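Local coordinates for uncharacterized protein (Bacillus cereus, PDB 5F2H) that is of uncharacterised function but belongs to the alpha/beta hydrolase superfamily and probably acts as a hydrolase, at residues P92-F96 / E97-Q101. Residues are numbered along the deposited sequence; the frame is centred on the assembly and turned at random.
Sequences PLHKF and EEFHQ
The ring of Phe-99 lies across the backbone of Leu-93 and His-94, with the Leu-93 carbonyl carbon 3.9 Å above its plane and the His-94 N over the same face, both displaced toward the rim. Two flanking side chains meet this ring at different atoms. The Leu-93 side chain crosses that of Phe-99 at about a right angle and sets its CB 3.4 Å from Phe-99 CD1, while His-94 runs alongside, its CD2 3.3 Å from Phe-99 CE2. The imidazole and phenyl planes stand at 85°, their centroids 5.0 Å apart in an oblique pairing. Phe-99 reaches back over the preceding turn because its CG is anti to the backbone N (chi1 180°). That turn, a type I beta turn from Leu-93 to Phe-96, is closed by the hydrogen bond from Phe-96 N to Leu-93 O (2.9 Å) and leads on to helix 97-115, the last helix of the N-terminal helical domain, whose sequence family is grouped with TPR-like helical repeats. At the junction Phe-96 has an extended backbone, and its O accepts a weak, bent hydrogen bond from Phe-99 N (3.3 Å, N-H...O angle 129°). The Phe-96 and Phe-99 CB atoms approach to 4.2 Å. His-100 folds back toward the same turn, its imidazole lying obliquely near the carbonyl oxygens of His-94 and Phe-96 without a hydrogen bond to either. Beyond the turn, Phe-99 touches Met-68 of helix 61-74 and Leu-93 packs on Ser-56 of helix 44-58; a weak hydrogen bond joins His-94 ND1 to Lys-91 O.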
loop_
_atom_site.group_PDB
_atom_site.type_symbol
_atom_site.label_atom_id
_atom_site.label_comp_id
_atom_site.label_asym_id
_atom_site.label_seq_id
_atom_site.Cartn_x
_atom_site.Cartn_y
_atom_site.Cartn_z
ATOM N N PRO B 92 -8.644 -55.012 -17.165
ATOM C CA PRO B 92 -9.666 -55.478 -18.118
ATOM C C PRO B 92 -9.518 -54.960 -19.543
ATOM O O PRO B 92 -10.202 -55.446 -20.450
ATOM C CB PRO B 92 -10.964 -54.929 -17.545
ATOM C CG PRO B 92 -10.688 -54.736 -16.115
ATOM C CD PRO B 92 -9.248 -54.376 -15.984
ATOM N N LEU B 93 -8.638 -53.986 -19.727
ATOM C CA LEU B 93 -8.399 -53.392 -21.026
ATOM C C LEU B 93 -7.242 -54.035 -21.812
ATOM O O LEU B 93 -7.184 -53.888 -23.034
ATOM C CB LEU B 93 -8.144 -51.899 -20.830
ATOM C CG LEU B 93 -9.290 -51.169 -20.103
ATOM C CD1 LEU B 93 -8.927 -49.727 -19.802
ATOM C CD2 LEU B 93 -10.578 -51.215 -20.904
ATOM N N HIS B 94 -6.352 -54.775 -21.136
ATOM C CA HIS B 94 -5.197 -55.410 -21.823
ATOM C C HIS B 94 -5.591 -56.340 -22.965
ATOM O O HIS B 94 -4.788 -56.602 -23.858
ATOM C CB HIS B 94 -4.267 -56.162 -20.861
ATOM C CG HIS B 94 -3.737 -55.308 -19.756
ATOM N ND1 HIS B 94 -4.085 -55.495 -18.439
ATOM C CD2 HIS B 94 -2.931 -54.226 -19.778
ATOM C CE1 HIS B 94 -3.454 -54.609 -17.687
ATOM N NE2 HIS B 94 -2.759 -53.817 -18.479
ATOM N N LYS B 95 -6.819 -56.842 -22.933
ATOM C CA LYS B 95 -7.292 -57.718 -23.989
ATOM C C LYS B 95 -7.272 -56.958 -25.304
ATOM O O LYS B 95 -6.844 -57.486 -26.322
ATOM C CB LYS B 95 -8.742 -58.131 -23.755
ATOM C CG LYS B 95 -9.045 -58.822 -22.447
ATOM C CD LYS B 95 -10.549 -59.007 -22.341
ATOM C CE LYS B 95 -10.974 -59.551 -20.991
ATOM N NZ LYS B 95 -12.457 -59.600 -20.860
ATOM N N PHE B 96 -7.692 -55.698 -25.259
ATOM C CA PHE B 96 -7.790 -54.871 -26.465
ATOM C C PHE B 96 -6.467 -54.435 -27.083
ATOM O O PHE B 96 -5.532 -54.065 -26.375
ATOM C CB PHE B 96 -8.656 -53.642 -26.184
ATOM C CG PHE B 96 -10.011 -53.977 -25.640
ATOM C CD1 PHE B 96 -11.034 -54.369 -26.482
ATOM C CD2 PHE B 96 -10.266 -53.889 -24.280
ATOM C CE1 PHE B 96 -12.286 -54.680 -25.977
ATOM C CE2 PHE B 96 -11.512 -54.203 -23.765
ATOM C CZ PHE B 96 -12.526 -54.595 -24.615
ATOM N N GLU B 97 -6.399 -54.493 -28.413
ATOM C CA GLU B 97 -5.206 -54.081 -29.135
ATOM C C GLU B 97 -5.147 -52.558 -29.130
ATOM O O GLU B 97 -4.070 -51.971 -29.036
ATOM C CB GLU B 97 -5.155 -54.655 -30.564
ATOM C CG GLU B 97 -6.298 -54.258 -31.501
ATOM C CD GLU B 97 -6.180 -54.854 -32.910
ATOM O OE1 GLU B 97 -7.219 -55.001 -33.604
ATOM O OE2 GLU B 97 -5.051 -55.208 -33.321
ATOM N N GLU B 98 -6.308 -51.911 -29.186
ATOM C CA GLU B 98 -6.334 -50.453 -29.163
ATOM C C GLU B 98 -5.661 -49.984 -27.887
ATOM O O GLU B 98 -5.060 -48.916 -27.853
ATOM C CB GLU B 98 -7.759 -49.841 -29.276
ATOM C CG GLU B 98 -8.504 -49.938 -30.624
ATOM C CD GLU B 98 -9.025 -51.320 -31.002
ATOM O OE1 GLU B 98 -8.999 -52.253 -30.165
ATOM O OE2 GLU B 98 -9.524 -51.454 -32.143
ATOM N N PHE B 99 -5.766 -50.788 -26.832
ATOM C CA PHE B 99 -5.156 -50.442 -25.560
ATOM C C PHE B 99 -3.644 -50.379 -25.673
ATOM O O PHE B 99 -3.032 -49.455 -25.155
ATOM C CB PHE B 99 -5.556 -51.423 -24.464
ATOM C CG PHE B 99 -4.945 -51.110 -23.133
ATOM C CD1 PHE B 99 -5.551 -50.205 -22.281
ATOM C CD2 PHE B 99 -3.770 -51.718 -22.730
ATOM C CE1 PHE B 99 -4.990 -49.916 -21.049
ATOM C CE2 PHE B 99 -3.200 -51.421 -21.507
ATOM C CZ PHE B 99 -3.810 -50.523 -20.665
ATOM N N HIS B 100 -3.040 -51.352 -26.348
ATOM C CA HIS B 100 -1.581 -51.354 -26.501
ATOM C C HIS B 100 -1.161 -50.151 -27.327
ATOM O O HIS B 100 -0.102 -49.580 -27.089
ATOM C CB HIS B 100 -1.056 -52.673 -27.073
ATOM C CG HIS B 100 -1.402 -53.858 -26.226
ATOM N ND1 HIS B 100 -2.348 -54.787 -26.599
ATOM C CD2 HIS B 100 -1.052 -54.174 -24.956
ATOM C CE1 HIS B 100 -2.493 -55.678 -25.636
ATOM N NE2 HIS B 100 -1.729 -55.320 -24.621
ATOM N N GLN B 101 -2.008 -49.753 -28.272
ATOM C CA GLN B 101 -1.738 -48.588 -29.100
ATOM C C GLN B 101 -1.601 -47.335 -28.247
ATOM O O GLN B 101 -0.736 -46.483 -28.484
ATOM C CB GLN B 101 -2.900 -48.342 -30.046
ATOM C CG GLN B 101 -2.747 -47.071 -30.872
ATOM C CD GLN B 101 -3.974 -46.775 -31.697
ATOM O OE1 GLN B 101 -4.981 -47.480 -31.608
ATOM N NE2 GLN B 101 -3.912 -45.709 -32.479
#